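Local atomic coordinates of AxyAgu115A (Amphibacillus xylanus NBRC 15112, PDB entry 6NPS), a protein that probably acts as a family GH115 alpha-glucuronidase, releasing glucuronic acid side groups from xylan in the breakdown of arabinoglucuronoxylan. Residues A20-E25 and N37-D42; S30-I35 and Y125-L130; L45-Q50 and E132-S137. The protein carries 3 engineered substitutions. All blocks are in the same frame, centred on the assembly; numbering follows the deposited sequence.

Contact 1 (A20-E25 and N37-D42); sequences ALFYQE and NKVMHD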
loop_
_atom_site.group_PDB
_atom_site.type_symbol
_atom_site.label_atom_id
_atom_site.label_comp_id
_atom_site.label_asym_id
_atom_site.label_seq_id
_atom_site.Cartn_x
_atom_site.Cartn_y
_atom_site.Cartn_z
ATOM N N ALA A 20 -58.873 -45.366 -14.095
ATOM C CA ALA A 20 -58.061 -44.173 -14.085
ATOM C C ALA A 20 -58.056 -43.546 -12.699
ATOM O O ALA A 20 -59.049 -43.585 -11.969
ATOM C CB ALA A 20 -58.584 -43.164 -15.120
ATOM N N LEU A 21 -56.920 -42.950 -12.348
ATOM C CA LEU A 21 -56.753 -42.367 -11.025
ATOM C C LEU A 21 -57.460 -41.018 -10.892
ATOM O O LEU A 21 -58.155 -40.769 -9.900
ATOM C CB LEU A 21 -55.266 -42.199 -10.728
ATOM C CG LEU A 21 -54.991 -41.502 -9.405
ATOM C CD1 LEU A 21 -55.529 -42.398 -8.242
ATOM C CD2 LEU A 21 -53.497 -41.234 -9.288
ATOM N N PHE A 22 -57.261 -40.125 -11.863
ATOM C CA PHE A 22 -57.763 -38.754 -11.802
ATOM C C PHE A 22 -59.027 -38.636 -12.632
ATOM O O PHE A 22 -59.145 -39.243 -13.701
ATOM C CB PHE A 22 -56.747 -37.737 -12.330
ATOM C CG PHE A 22 -55.647 -37.421 -11.360
ATOM C CD1 PHE A 22 -54.608 -38.301 -11.178
ATOM C CD2 PHE A 22 -55.658 -36.239 -10.624
ATOM C CE1 PHE A 22 -53.578 -38.018 -10.305
ATOM C CE2 PHE A 22 -54.621 -35.948 -9.730
ATOM C CZ PHE A 22 -53.597 -36.860 -9.558
ATOM N N TYR A 23 -59.959 -37.835 -12.140
ATOM C CA TYR A 23 -61.200 -37.554 -12.838
ATOM C C TYR A 23 -61.088 -36.172 -13.464
ATOM O O TYR A 23 -60.544 -35.253 -12.847
ATOM C CB TYR A 23 -62.369 -37.614 -11.870
ATOM C CG TYR A 23 -63.705 -37.277 -12.516
ATOM C CD1 TYR A 23 -64.183 -38.014 -13.588
ATOM C CD2 TYR A 23 -64.462 -36.208 -12.060
ATOM C CE1 TYR A 23 -65.407 -37.708 -14.197
ATOM C CE2 TYR A 23 -65.713 -35.898 -12.658
ATOM C CZ TYR A 23 -66.162 -36.647 -13.723
ATOM O OH TYR A 23 -67.373 -36.328 -14.296
ATOM N N GLN A 24 -61.573 -36.023 -14.695
ATOM C CA GLN A 24 -61.408 -34.772 -15.424
ATOM C C GLN A 24 -62.777 -34.225 -15.822
ATOM O O GLN A 24 -63.621 -34.970 -16.344
ATOM C CB GLN A 24 -60.545 -34.998 -16.667
ATOM C CG GLN A 24 -59.736 -33.801 -17.114
ATOM C CD GLN A 24 -58.666 -34.183 -18.136
ATOM O OE1 GLN A 24 -58.972 -34.386 -19.315
ATOM N NE2 GLN A 24 -57.414 -34.300 -17.683
ATOM N N GLU A 25 -63.009 -32.938 -15.573
ATOM C CA GLU A 25 -64.286 -32.329 -15.928
ATOM C C GLU A 25 -64.089 -31.311 -17.043
ATOM O O GLU A 25 -63.138 -30.521 -17.021
ATOM C CB GLU A 25 -64.952 -31.649 -14.722
ATOM C CG GLU A 25 -65.506 -32.610 -13.683
ATOM C CD GLU A 25 -66.195 -31.890 -12.515
ATOM O OE1 GLU A 25 -67.419 -32.099 -12.309
ATOM O OE2 GLU A 25 -65.502 -31.124 -11.799
ATOM N N ASN A 37 -52.188 -32.123 -14.524
ATOM C CA ASN A 37 -51.232 -32.923 -15.304
ATOM C C ASN A 37 -49.817 -32.881 -14.734
ATOM O O ASN A 37 -49.085 -33.877 -14.822
ATOM C CB ASN A 37 -51.214 -32.457 -16.752
ATOM C CG ASN A 37 -52.454 -32.872 -17.489
ATOM O OD1 ASN A 37 -53.065 -33.905 -17.172
ATOM N ND2 ASN A 37 -52.866 -32.060 -18.462
ATOM N N LYS A 38 -49.390 -31.745 -14.175
ATOM C CA LYS A 38 -48.091 -31.709 -13.518
ATOM C C LYS A 38 -48.075 -32.615 -12.298
ATOM O O LYS A 38 -47.083 -33.304 -12.040
ATOM C CB LYS A 38 -47.754 -30.279 -13.125
ATOM C CG LYS A 38 -47.599 -29.359 -14.351
ATOM C CD LYS A 38 -46.922 -28.057 -13.963
ATOM C CE LYS A 38 -46.799 -27.088 -15.146
ATOM N NZ LYS A 38 -45.956 -27.614 -16.259
ATOM N N VAL A 39 -49.171 -32.627 -11.532
ATOM C CA VAL A 39 -49.211 -33.482 -10.354
ATOM C C VAL A 39 -49.235 -34.965 -10.748
ATOM O O VAL A 39 -48.655 -35.809 -10.045
ATOM C CB VAL A 39 -50.402 -33.060 -9.472
ATOM C CG1 VAL A 39 -50.614 -34.053 -8.364
ATOM C CG2 VAL A 39 -50.135 -31.662 -8.892
ATOM N N MET A 40 -49.884 -35.312 -11.861
ATOM C CA MET A 40 -49.816 -36.682 -12.370
ATOM C C MET A 40 -48.393 -37.061 -12.714
ATOM O O MET A 40 -47.992 -38.224 -12.545
ATOM C CB MET A 40 -50.693 -36.863 -13.602
ATOM C CG MET A 40 -52.181 -36.740 -13.302
ATOM S SD MET A 40 -53.252 -37.322 -14.638
ATOM C CE MET A 40 -52.178 -37.085 -16.061
ATOM N N HIS A 41 -47.614 -36.104 -13.217
ATOM C CA HIS A 41 -46.214 -36.417 -13.450
ATOM C C HIS A 41 -45.479 -36.640 -12.125
ATOM O O HIS A 41 -44.636 -37.529 -12.034
ATOM C CB HIS A 41 -45.542 -35.329 -14.287
ATOM C CG HIS A 41 -44.134 -35.668 -14.631
ATOM N ND1 HIS A 41 -43.057 -35.126 -13.960
ATOM C CD2 HIS A 41 -43.624 -36.577 -15.497
ATOM C CE1 HIS A 41 -41.938 -35.653 -14.431
ATOM N NE2 HIS A 41 -42.255 -36.534 -15.367
ATOM N N ASP A 42 -45.818 -35.872 -11.078
ATOM C CA ASP A 42 -45.257 -36.121 -9.750
ATOM C C ASP A 42 -45.615 -37.527 -9.245
ATOM O O ASP A 42 -44.769 -38.219 -8.661
ATOM C CB ASP A 42 -45.736 -35.048 -8.764
ATOM C CG ASP A 42 -45.312 -33.604 -9.163
ATOM O OD1 ASP A 42 -44.512 -33.413 -10.115
ATOM O OD2 ASP A 42 -45.806 -32.650 -8.520
#
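Phe22 and Met40 mark the closest backbone approach of 20-25 and 37-42, their CA atoms 8.2 Å apart where a corner in the extended chain faces a turn of helix 30-47. Strand 20-23, this helix and the parallel strand 53-54 form a beta-alpha-beta unit, and here the helix folds back over the strand that precedes it. Met40 reaches across one face of the Phe22 ring, the two side chains sliding past each other in opposite directions. Its CG makes a CH-pi contact, 3.8 Å from the ring centroid of Phe22 but displaced toward the rim, so that CE1 of Phe22 is the nearest atom to Met40 CG at 3.5 Å. The sulfur follows in an oblique Met-aromatic contact, Met40 SD lying 4.4 Å from the same centroid. Val39 adds CG1, which comes obliquely to within 4.3 Å of Phe22 CZ. With CG beside its backbone N (chi1 -78°), Phe22 sends its ring toward the helix; Val65 and Tyr67 of strand 64-69 also pack on it. An alanine here would probably leave Met40 CG and SD without their aromatic partner and open a gap beside Val39. No hydrogen bond joins the segments, and Gln24 NE2 stays 4.4 Å from Asn37 OD1, so dispersion and CH-pi attraction carry the contact.

Contact 2 (S30-I35 and Y125-L130); sequences SGVRKI and YGLFHL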
loop_
_atom_site.group_PDB
_atom_site.type_symbol
_atom_site.label_atom_id
_atom_site.label_comp_id
_atom_site.label_asym_id
_atom_site.label_seq_id
_atom_site.Cartn_x
_atom_site.Cartn_y
_atom_site.Cartn_z
ATOM N N SER A 30 -58.887 -24.272 -17.447
ATOM C CA SER A 30 -57.772 -24.784 -18.234
ATOM C C SER A 30 -56.482 -24.835 -17.423
ATOM O O SER A 30 -55.719 -25.809 -17.502
ATOM C CB SER A 30 -57.586 -23.891 -19.459
ATOM O OG SER A 30 -57.088 -24.640 -20.544
ATOM N N GLY A 31 -56.213 -23.783 -16.653
ATOM C CA GLY A 31 -54.991 -23.748 -15.870
ATOM C C GLY A 31 -54.963 -24.804 -14.773
ATOM O O GLY A 31 -53.904 -25.338 -14.449
ATOM N N VAL A 32 -56.120 -25.087 -14.163
ATOM C CA VAL A 32 -56.204 -26.117 -13.130
ATOM C C VAL A 32 -55.943 -27.493 -13.731
ATOM O O VAL A 32 -55.181 -28.289 -13.175
ATOM C CB VAL A 32 -57.570 -26.036 -12.430
ATOM C CG1 VAL A 32 -57.778 -27.251 -11.516
ATOM C CG2 VAL A 32 -57.672 -24.725 -11.658
ATOM N N ARG A 33 -56.519 -27.772 -14.898
ATOM C CA ARG A 33 -56.238 -29.031 -15.583
ATOM C C ARG A 33 -54.748 -29.178 -15.892
ATOM O O ARG A 33 -54.178 -30.260 -15.702
ATOM C CB ARG A 33 -57.067 -29.117 -16.864
ATOM C CG ARG A 33 -57.692 -30.487 -17.122
ATOM C CD ARG A 33 -59.030 -30.361 -17.841
ATOM N NE ARG A 33 -58.940 -29.397 -18.934
ATOM C CZ ARG A 33 -59.890 -28.514 -19.248
ATOM N NH1 ARG A 33 -61.017 -28.467 -18.545
ATOM N NH2 ARG A 33 -59.703 -27.670 -20.257
ATOM N N LYS A 34 -54.086 -28.088 -16.331
ATOM C CA LYS A 34 -52.639 -28.148 -16.591
ATOM C C LYS A 34 -51.833 -28.434 -15.323
ATOM O O LYS A 34 -50.798 -29.120 -15.382
ATOM C CB LYS A 34 -52.150 -26.842 -17.221
ATOM C CG LYS A 34 -52.776 -26.549 -18.564
ATOM C CD LYS A 34 -52.331 -25.193 -19.077
ATOM C CE LYS A 34 -51.075 -25.316 -19.928
ATOM N NZ LYS A 34 -51.307 -24.752 -21.295
ATOM N N ILE A 35 -52.222 -27.849 -14.186
ATOM C CA ILE A 35 -51.524 -28.156 -12.932
ATOM C C ILE A 35 -51.778 -29.618 -12.541
ATOM O O ILE A 35 -50.871 -30.330 -12.099
ATOM C CB ILE A 35 -51.977 -27.169 -11.838
ATOM C CG1 ILE A 35 -51.558 -25.727 -12.183
ATOM C CG2 ILE A 35 -51.493 -27.603 -10.456
ATOM C CD1 ILE A 35 -50.065 -25.530 -12.184
ATOM N N TYR A 125 -53.132 -24.687 -5.339
ATOM C CA TYR A 125 -52.401 -24.966 -4.098
ATOM C C TYR A 125 -52.803 -26.310 -3.495
ATOM O O TYR A 125 -51.968 -26.997 -2.900
ATOM C CB TYR A 125 -52.642 -23.843 -3.079
ATOM C CG TYR A 125 -52.144 -22.491 -3.563
ATOM C CD1 TYR A 125 -51.099 -22.394 -4.490
ATOM C CD2 TYR A 125 -52.689 -21.324 -3.065
ATOM C CE1 TYR A 125 -50.643 -21.133 -4.942
ATOM C CE2 TYR A 125 -52.240 -20.062 -3.509
ATOM C CZ TYR A 125 -51.236 -19.973 -4.440
ATOM O OH TYR A 125 -50.842 -18.711 -4.843
ATOM N N GLY A 126 -54.066 -26.702 -3.656
ATOM C CA GLY A 126 -54.511 -27.977 -3.105
ATOM C C GLY A 126 -53.968 -29.162 -3.888
ATOM O O GLY A 126 -53.593 -30.190 -3.305
ATOM N N LEU A 127 -53.925 -29.035 -5.220
ATOM C CA LEU A 127 -53.248 -30.026 -6.056
ATOM C C LEU A 127 -51.788 -30.191 -5.650
ATOM O O LEU A 127 -51.316 -31.311 -5.421
ATOM C CB LEU A 127 -53.369 -29.627 -7.518
ATOM C CG LEU A 127 -54.771 -29.933 -8.048
ATOM C CD1 LEU A 127 -54.991 -29.241 -9.384
ATOM C CD2 LEU A 127 -55.053 -31.449 -8.181
ATOM N N PHE A 128 -51.061 -29.086 -5.500
ATOM C CA PHE A 128 -49.674 -29.224 -5.090
ATOM C C PHE A 128 -49.553 -29.698 -3.640
ATOM O O PHE A 128 -48.507 -30.232 -3.258
ATOM C CB PHE A 128 -48.955 -27.896 -5.296
ATOM C CG PHE A 128 -48.613 -27.602 -6.747
ATOM C CD1 PHE A 128 -48.199 -28.626 -7.608
ATOM C CD2 PHE A 128 -48.691 -26.301 -7.248
ATOM C CE1 PHE A 128 -47.831 -28.349 -8.943
ATOM C CE2 PHE A 128 -48.331 -26.020 -8.573
ATOM C CZ PHE A 128 -47.890 -27.046 -9.415
ATOM N N HIS A 129 -50.592 -29.524 -2.821
ATOM C CA HIS A 129 -50.578 -30.141 -1.492
ATOM C C HIS A 129 -50.528 -31.662 -1.609
ATOM O O HIS A 129 -49.818 -32.329 -0.844
ATOM C CB HIS A 129 -51.802 -29.690 -0.691
ATOM C CG HIS A 129 -51.718 -29.981 0.770
ATOM N ND1 HIS A 129 -50.948 -29.235 1.640
ATOM C CD2 HIS A 129 -52.334 -30.926 1.525
ATOM C CE1 HIS A 129 -51.095 -29.708 2.867
ATOM N NE2 HIS A 129 -51.921 -30.742 2.822
ATOM N N LEU A 130 -51.254 -32.235 -2.576
ATOM C CA LEU A 130 -51.112 -33.673 -2.806
ATOM C C LEU A 130 -49.665 -34.011 -3.141
ATOM O O LEU A 130 -49.075 -34.944 -2.573
ATOM C CB LEU A 130 -52.048 -34.129 -3.933
ATOM C CG LEU A 130 -51.794 -35.565 -4.435
ATOM C CD1 LEU A 130 -51.779 -36.611 -3.265
ATOM C CD2 LEU A 130 -52.843 -35.972 -5.515
#
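The Phe128 ring takes a methyl of Ile35 on one face: CG2 of Ile35 sits 4.0 Å from the ring centroid of Phe128, 20° off the normal and offset toward the rim, a CH-pi contact. The setting is a nearly parallel helix pair, 30-35 beside 125-130, with axes inclined by 7° and 10.3 Å apart, part of a helical layer packed on the mixed sheet that contains strand 64-69, both helices touching its Tyr67. Ile35 crosses Phe128 at about a right angle and uses two methyls. A first torsion of -65° puts CG1 of Ile35 beside the backbone N and CG2 opposite that nitrogen, which sets CG2 over the ring face, while CD1 comes to the rim, 3.8 Å from Phe128 CZ. Leu206 of helix 195-207 touches Ile35 and Phe128 alike, adding a third helix to this apolar cluster. Leu127 fills the space next to Ile35, its CB 4.0 Å from Ile35 CG2. Every side chain that meets here is buried and apolar, and no hydrogen bond crosses between the helices. One turn back along helix 30-47, the CD1 methyl of Leu127 meets both the side chain and the backbone of Val32, standing 4.0 Å from Val32 CG1 and 3.9 Å from Val32 O.

Contact 3 (L45-Q50 and E132-S137); sequences LVFGYQ and EKLGVS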
loop_
_atom_site.group_PDB
_atom_site.type_symbol
_atom_site.label_atom_id
_atom_site.label_comp_id
_atom_site.label_asym_id
_atom_site.label_seq_id
_atom_site.Cartn_x
_atom_site.Cartn_y
_atom_site.Cartn_z
ATOM N N LEU A 45 -43.289 -39.908 -10.800
ATOM C CA LEU A 45 -41.920 -39.900 -10.285
ATOM C C LEU A 45 -41.817 -40.664 -8.980
ATOM O O LEU A 45 -40.764 -41.252 -8.689
ATOM C CB LEU A 45 -41.439 -38.473 -10.063
ATOM C CG LEU A 45 -41.275 -37.610 -11.312
ATOM C CD1 LEU A 45 -40.907 -36.201 -10.862
ATOM C CD2 LEU A 45 -40.195 -38.189 -12.222
ATOM N N VAL A 46 -42.869 -40.625 -8.169
ATOM C CA VAL A 46 -42.866 -41.298 -6.870
ATOM C C VAL A 46 -43.056 -42.800 -7.041
ATOM O O VAL A 46 -42.342 -43.610 -6.421
ATOM C CB VAL A 46 -43.966 -40.692 -5.974
ATOM C CG1 VAL A 46 -44.134 -41.512 -4.694
ATOM C CG2 VAL A 46 -43.656 -39.236 -5.651
ATOM N N PHE A 47 -44.050 -43.207 -7.853
ATOM C CA PHE A 47 -44.400 -44.624 -7.960
ATOM C C PHE A 47 -43.768 -45.347 -9.145
ATOM O O PHE A 47 -43.712 -46.584 -9.141
ATOM C CB PHE A 47 -45.936 -44.776 -7.999
ATOM C CG PHE A 47 -46.609 -44.348 -6.720
ATOM C CD1 PHE A 47 -46.693 -45.216 -5.646
ATOM C CD2 PHE A 47 -47.099 -43.061 -6.572
ATOM C CE1 PHE A 47 -47.301 -44.809 -4.438
ATOM C CE2 PHE A 47 -47.703 -42.649 -5.400
ATOM C CZ PHE A 47 -47.800 -43.535 -4.317
ATOM N N GLY A 48 -43.267 -44.630 -10.146
ATOM C CA GLY A 48 -42.649 -45.271 -11.288
ATOM C C GLY A 48 -43.579 -45.651 -12.420
ATOM O O GLY A 48 -43.133 -46.306 -13.369
ATOM N N TYR A 49 -44.854 -45.269 -12.365
ATOM C CA TYR A 49 -45.790 -45.626 -13.425
ATOM C C TYR A 49 -46.719 -44.445 -13.678
ATOM O O TYR A 49 -47.055 -43.690 -12.760
ATOM C CB TYR A 49 -46.595 -46.900 -13.070
ATOM C CG TYR A 49 -45.741 -48.154 -12.887
ATOM C CD1 TYR A 49 -45.322 -48.904 -13.984
ATOM C CD2 TYR A 49 -45.364 -48.583 -11.623
ATOM C CE1 TYR A 49 -44.539 -50.059 -13.824
ATOM C CE2 TYR A 49 -44.579 -49.725 -11.449
ATOM C CZ TYR A 49 -44.165 -50.458 -12.550
ATOM O OH TYR A 49 -43.389 -51.596 -12.374
ATOM N N GLN A 50 -47.126 -44.279 -14.922
ATOM C CA GLN A 50 -47.872 -43.079 -15.296
ATOM C C GLN A 50 -49.343 -43.223 -14.914
ATOM O O GLN A 50 -50.004 -44.154 -15.389
ATOM C CB GLN A 50 -47.735 -42.833 -16.788
ATOM C CG GLN A 50 -48.261 -41.495 -17.266
ATOM C CD GLN A 50 -48.247 -41.392 -18.790
ATOM O OE1 GLN A 50 -47.610 -42.199 -19.481
ATOM N NE2 GLN A 50 -48.971 -40.410 -19.321
ATOM N N GLU A 132 -47.021 -32.434 -2.263
ATOM C CA GLU A 132 -46.256 -32.313 -1.020
ATOM C C GLU A 132 -46.385 -33.555 -0.128
ATOM O O GLU A 132 -45.391 -34.025 0.427
ATOM C CB GLU A 132 -46.688 -31.065 -0.248
ATOM C CG GLU A 132 -45.960 -30.870 1.073
ATOM C CD GLU A 132 -46.475 -29.675 1.852
ATOM O OE1 GLU A 132 -47.003 -28.736 1.220
ATOM O OE2 GLU A 132 -46.350 -29.675 3.094
ATOM N N LYS A 133 -47.601 -34.084 0.011
ATOM C CA LYS A 133 -47.812 -35.300 0.794
ATOM C C LYS A 133 -47.186 -36.533 0.148
ATOM O O LYS A 133 -46.851 -37.490 0.852
ATOM C CB LYS A 133 -49.297 -35.497 1.022
ATOM C CG LYS A 133 -49.678 -34.704 2.214
ATOM C CD LYS A 133 -51.117 -34.721 2.520
ATOM C CE LYS A 133 -51.233 -34.376 3.981
ATOM N NZ LYS A 133 -50.337 -35.227 4.857
ATOM N N LEU A 134 -47.020 -36.537 -1.164
ATOM C CA LEU A 134 -46.280 -37.610 -1.799
ATOM C C LEU A 134 -44.789 -37.403 -1.709
ATOM O O LEU A 134 -44.051 -38.229 -2.255
ATOM C CB LEU A 134 -46.658 -37.748 -3.260
ATOM C CG LEU A 134 -48.130 -38.112 -3.441
ATOM C CD1 LEU A 134 -48.478 -38.132 -4.907
ATOM C CD2 LEU A 134 -48.334 -39.448 -2.815
ATOM N N GLY A 135 -44.333 -36.333 -1.048
ATOM C CA GLY A 135 -42.903 -36.136 -0.844
ATOM C C GLY A 135 -42.205 -35.375 -1.955
ATOM O O GLY A 135 -40.976 -35.411 -2.039
ATOM N N VAL A 136 -42.944 -34.681 -2.805
ATOM C CA VAL A 136 -42.349 -34.014 -3.951
ATOM C C VAL A 136 -42.016 -32.576 -3.575
ATOM O O VAL A 136 -42.868 -31.829 -3.083
ATOM C CB VAL A 136 -43.287 -34.085 -5.162
ATOM C CG1 VAL A 136 -42.705 -33.317 -6.364
ATOM C CG2 VAL A 136 -43.557 -35.553 -5.493
ATOM N N SER A 137 -40.774 -32.193 -3.807
ATOM C CA SER A 137 -40.336 -30.858 -3.461
ATOM C C SER A 137 -40.879 -29.820 -4.445
ATOM O O SER A 137 -41.048 -30.111 -5.630
ATOM C CB SER A 137 -38.802 -30.812 -3.460
ATOM O OG SER A 137 -38.380 -29.470 -3.371
#
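Val46 and Leu134 bring the two backbones nearest, with CA atoms 7.1 Å apart, where helices 30-47 and 120-133 both run out and the chain leaves each of them through a glycine. Val46 supplies the central methyl. Its CG2 meets three groups of the other segment: Leu134 O at 3.6 Å, Val136 CG2 at 3.7 Å and, a little farther off, Leu134 CB at 4.1 Å. The first torsion of Val46 (171°) sets CG2 opposite its carbonyl carbon; Val136 has a like first torsion, and the CG2 methyls of the two valines meet where the side chains cross obliquely. Leu134 also reaches beyond Val46 to Phe47, which it crosses at about a right angle. Here the contact is at the ring edge: CD2 of Leu134 lies near the plane of the Phe47 ring, 4.2 Å from CE2. Within the first segment, CG1 of Val46 lies over one face of that ring, 3.8 Å above the plane and toward the rim, so Val46 and Leu134 meet the ring in different ways, one over a face and one at the edge. Phe153 of strand 152-155 touches both Phe47 and Leu134 and extends the apolar group. Polar ties lie around it: the backbone of Val46 bonds that of Lys150, and Gln9 NE2 donates to Phe47 O. The turns themselves depend on positive phi, 88° at Gly48 and 89° at Gly135, where a side chain would collide with the preceding carbonyl oxygen. In 132-137, Gly135 N returns to Glu132 O at 2.9 Å as one of two bonds back into the last helical turn. This is a Schellman motif, with apolar residues beside the terminating glycine packed against the end of a neighbouring helix.

How the contacts relate
Helix 30-47 runs through all three contacts, and helix 120-133 joins it in contacts 2 and 3: contact 2 pairs the first turns of helix 30-47 with the middle to later part of helix 120-133, and contact 3 joins the places where both end, with centres about 15 Å apart. Contact 1 attaches the preceding strand, its centre about 9 Å from that of contact 2 and 12 Å from that of contact 3. Val39 links contacts 1 and 2, since its CG2 lies 3.8 Å from Phe128 CD1. Asp42 CG similarly approaches Val136 CG1 of contact 3 to 3.8 Å. Helix 195-207, in the family's probable TIM-barrel region, forms salt bridges with Lys38 through Asp199 and with Asp42 through Arg207.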